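Local coordinates for protein beta-hexosaminidase LpqI (Mycobacterium tuberculosis H37Rv, PDB 6GFV) that cleaves terminal beta-1,4-linked N-acetylglucosamine from peptidoglycan fragments, a step in mycobacterial cell-wall recycling, at residues V2-L16 with E65-V77. Residues are numbered along the deposited sequence; the frame is centred on the assembly and turned at random.
Sequences VPRSCAEPAGIPALL and EIVAGGGPLPLAV
V2 and L16 of the N-terminal segment 2-16 meet the ring of P72 where, in the TIM barrel of this family 3 glycoside hydrolase, helix 62-69 hands over to the barrel strand 76-83. Here residues 2-5 run extended across the loop 70-75, held by one buried proline ring and several backbone carbonyls. The ring, which follows a cis peptide bond, receives V2 CG1 at 3.9 Å from its CD and L16 CD2 at 4.2 Å from its CG. With V2 CG1 anti to the backbone N (chi1 176°), that methyl also lies against the G71-P72 peptide. Farther along, I12 CD1 and L73 CD1 meet at 4.4 Å, and L73 reaches on to A334 of helix 323-337. The backbones pass close enough for G71 CA to lie 3.2 Å from V2 O, a CA-H...O contact, and one water joins V2 O to G69 O. S5 N donates to a lone pair of P72 O, in the carbonyl plane, while S5 OG accepts from A7 N in an ST turn. N340 ND2 also hydrogen-bonds to P72 O, and the C6-C343 disulfide joins this tail to the chain's last residue. At the polar edge R4, bent at chi2 (-89°), brings its guanidinium to helix 62-69; G70 O lies over one face, too poorly angled for a hydrogen bond, and N340 OD1 bonds NH1. R4 NH2 donates to A68 O at 2.9 Å, the oxygen near the guanidinium plane but the nitrogen well above the carbonyl plane.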
# COMPACT_ATOMS: atom_id res chain seq x y z
N VAL A 2 -19.11 15.01 4.00
CA VAL A 2 -18.83 15.03 2.57
C VAL A 2 -19.75 14.09 1.79
O VAL A 2 -19.58 12.87 1.84
CB VAL A 2 -17.37 14.64 2.29
CG1 VAL A 2 -17.11 14.57 0.80
CG2 VAL A 2 -16.42 15.62 2.97
N PRO A 3 -20.71 14.65 1.04
CA PRO A 3 -21.75 13.89 0.33
C PRO A 3 -21.23 13.04 -0.83
O PRO A 3 -20.30 13.44 -1.54
CB PRO A 3 -22.69 14.98 -0.18
CG PRO A 3 -21.82 16.17 -0.34
CD PRO A 3 -20.82 16.10 0.78
N ARG A 4 -21.83 11.87 -1.03
CA ARG A 4 -21.46 10.99 -2.13
C ARG A 4 -21.80 11.63 -3.48
O ARG A 4 -22.72 12.44 -3.58
CB ARG A 4 -22.17 9.64 -2.02
CG ARG A 4 -22.10 9.03 -0.63
CD ARG A 4 -20.85 8.18 -0.48
NE ARG A 4 -20.88 7.41 0.76
CZ ARG A 4 -20.40 6.17 0.89
NH1 ARG A 4 -19.85 5.56 -0.14
NH2 ARG A 4 -20.49 5.55 2.06
N SER A 5 -21.04 11.23 -4.50
CA SER A 5 -21.19 11.78 -5.84
C SER A 5 -21.05 10.73 -6.93
O SER A 5 -20.40 9.71 -6.75
CB SER A 5 -20.16 12.87 -6.09
OG SER A 5 -20.14 13.22 -7.46
N CYS A 6 -21.64 11.01 -8.09
CA CYS A 6 -21.59 10.13 -9.24
C CYS A 6 -20.62 10.63 -10.33
O CYS A 6 -20.51 10.01 -11.38
CB CYS A 6 -22.99 9.96 -9.84
SG CYS A 6 -24.15 8.93 -8.84
N ALA A 7 -19.95 11.75 -10.08
CA ALA A 7 -18.94 12.29 -11.00
C ALA A 7 -17.88 11.25 -11.34
O ALA A 7 -17.54 10.43 -10.50
CB ALA A 7 -18.28 13.51 -10.40
N GLU A 8 -17.35 11.30 -12.56
CA GLU A 8 -16.27 10.39 -12.95
C GLU A 8 -14.97 10.77 -12.21
O GLU A 8 -14.81 11.90 -11.78
CB GLU A 8 -16.07 10.42 -14.48
CG GLU A 8 -15.43 11.69 -15.04
CD GLU A 8 -14.95 11.53 -16.49
OE1 GLU A 8 -14.70 10.39 -16.92
OE2 GLU A 8 -14.84 12.56 -17.19
N PRO A 9 -14.04 9.81 -12.05
CA PRO A 9 -12.80 10.04 -11.31
C PRO A 9 -12.04 11.31 -11.70
O PRO A 9 -11.64 12.05 -10.83
CB PRO A 9 -11.97 8.81 -11.64
CG PRO A 9 -12.97 7.75 -11.83
CD PRO A 9 -14.14 8.41 -12.49
N ALA A 10 -11.86 11.56 -12.99
CA ALA A 10 -11.14 12.74 -13.45
C ALA A 10 -11.78 14.04 -12.96
O ALA A 10 -11.13 15.07 -12.89
CB ALA A 10 -11.04 12.74 -14.96
N GLY A 11 -13.06 13.98 -12.62
CA GLY A 11 -13.78 15.17 -12.22
C GLY A 11 -13.92 15.32 -10.72
O GLY A 11 -14.28 16.37 -10.23
N ILE A 12 -13.60 14.26 -10.00
CA ILE A 12 -13.74 14.26 -8.55
C ILE A 12 -13.06 15.45 -7.85
O ILE A 12 -13.63 15.99 -6.91
CB ILE A 12 -13.23 12.94 -7.96
CG1 ILE A 12 -14.17 11.80 -8.33
CG2 ILE A 12 -13.11 13.02 -6.45
CD1 ILE A 12 -15.50 11.88 -7.62
N PRO A 13 -11.86 15.88 -8.31
CA PRO A 13 -11.25 17.06 -7.67
C PRO A 13 -12.11 18.32 -7.65
O PRO A 13 -12.01 19.06 -6.68
CB PRO A 13 -10.00 17.29 -8.51
CG PRO A 13 -9.61 15.93 -8.94
CD PRO A 13 -10.89 15.19 -9.18
N ALA A 14 -12.92 18.56 -8.68
CA ALA A 14 -13.76 19.76 -8.73
C ALA A 14 -14.75 19.81 -7.57
O ALA A 14 -15.22 20.88 -7.21
CB ALA A 14 -14.51 19.84 -10.06
N LEU A 15 -15.07 18.66 -7.00
CA LEU A 15 -16.03 18.56 -5.91
C LEU A 15 -15.48 18.91 -4.54
O LEU A 15 -16.24 19.15 -3.62
CB LEU A 15 -16.60 17.15 -5.83
CG LEU A 15 -17.12 16.54 -7.12
CD1 LEU A 15 -17.59 15.14 -6.80
CD2 LEU A 15 -18.25 17.39 -7.68
N LEU A 16 -14.16 18.92 -4.38
CA LEU A 16 -13.59 18.96 -3.04
C LEU A 16 -12.81 20.22 -2.69
O LEU A 16 -12.20 20.85 -3.56
CB LEU A 16 -12.69 17.74 -2.84
CG LEU A 16 -13.33 16.37 -3.02
CD1 LEU A 16 -12.28 15.29 -2.85
CD2 LEU A 16 -14.44 16.18 -2.01
N GLU A 65 -21.44 1.06 9.13
CA GLU A 65 -21.90 2.43 9.35
C GLU A 65 -20.82 3.45 9.04
O GLU A 65 -21.08 4.51 8.48
CB GLU A 65 -22.38 2.63 10.78
CG GLU A 65 -22.92 4.02 11.07
CD GLU A 65 -24.40 4.15 10.75
OE1 GLU A 65 -25.02 3.12 10.41
OE2 GLU A 65 -24.95 5.26 10.86
N ILE A 66 -19.60 3.14 9.45
CA ILE A 66 -18.47 4.04 9.28
C ILE A 66 -18.20 4.25 7.80
O ILE A 66 -18.00 5.37 7.35
CB ILE A 66 -17.20 3.50 9.96
CG1 ILE A 66 -17.38 3.53 11.48
CG2 ILE A 66 -16.00 4.32 9.56
CD1 ILE A 66 -16.32 2.78 12.23
N VAL A 67 -18.24 3.15 7.06
CA VAL A 67 -18.11 3.23 5.62
C VAL A 67 -19.30 3.97 5.00
O VAL A 67 -19.13 4.80 4.12
CB VAL A 67 -17.98 1.83 5.00
CG1 VAL A 67 -18.06 1.92 3.48
CG2 VAL A 67 -16.69 1.18 5.43
N ALA A 68 -20.50 3.68 5.47
CA ALA A 68 -21.71 4.30 4.91
C ALA A 68 -21.69 5.82 5.02
O ALA A 68 -22.20 6.52 4.16
CB ALA A 68 -22.94 3.74 5.56
N GLY A 69 -21.07 6.34 6.08
CA GLY A 69 -21.07 7.76 6.34
C GLY A 69 -20.01 8.59 5.63
O GLY A 69 -20.08 9.81 5.65
N GLY A 70 -19.03 7.94 5.00
CA GLY A 70 -17.95 8.67 4.35
C GLY A 70 -18.22 9.06 2.91
O GLY A 70 -19.08 8.49 2.26
N GLY A 71 -17.47 10.04 2.41
CA GLY A 71 -17.64 10.50 1.03
C GLY A 71 -16.39 11.11 0.42
O GLY A 71 -15.39 11.29 1.11
N PRO A 72 -16.44 11.43 -0.88
CA PRO A 72 -17.59 11.28 -1.78
C PRO A 72 -17.59 9.94 -2.47
O PRO A 72 -18.42 9.69 -3.34
CB PRO A 72 -17.38 12.39 -2.80
CG PRO A 72 -15.91 12.40 -2.96
CD PRO A 72 -15.32 12.07 -1.59
N LEU A 73 -16.63 9.10 -2.10
CA LEU A 73 -16.53 7.75 -2.63
C LEU A 73 -16.35 6.80 -1.45
O LEU A 73 -16.16 7.26 -0.33
CB LEU A 73 -15.36 7.64 -3.63
CG LEU A 73 -15.55 8.28 -5.01
CD1 LEU A 73 -14.30 8.07 -5.81
CD2 LEU A 73 -16.75 7.72 -5.77
N PRO A 74 -16.46 5.49 -1.70
CA PRO A 74 -16.37 4.56 -0.57
C PRO A 74 -15.03 4.60 0.16
O PRO A 74 -13.98 4.66 -0.45
CB PRO A 74 -16.60 3.21 -1.23
CG PRO A 74 -17.39 3.52 -2.46
CD PRO A 74 -16.89 4.82 -2.93
N LEU A 75 -15.09 4.60 1.48
CA LEU A 75 -13.91 4.52 2.32
C LEU A 75 -13.03 3.32 1.94
O LEU A 75 -13.55 2.23 1.75
CB LEU A 75 -14.33 4.41 3.78
CG LEU A 75 -13.24 4.47 4.86
CD1 LEU A 75 -12.70 5.89 5.02
CD2 LEU A 75 -13.73 3.91 6.18
N ALA A 76 -11.71 3.51 1.85
CA ALA A 76 -10.80 2.38 1.65
C ALA A 76 -10.52 1.65 2.98
O ALA A 76 -10.30 2.30 3.99
CB ALA A 76 -9.47 2.84 1.01
N VAL A 77 -10.52 0.32 2.96
CA VAL A 77 -10.19 -0.45 4.16
C VAL A 77 -9.07 -1.46 3.89
O VAL A 77 -9.27 -2.41 3.14
CB VAL A 77 -11.43 -1.21 4.71
CG1 VAL A 77 -11.10 -1.91 6.03
CG2 VAL A 77 -12.60 -0.26 4.86
O HOH W 1 -21.05 11.44 3.72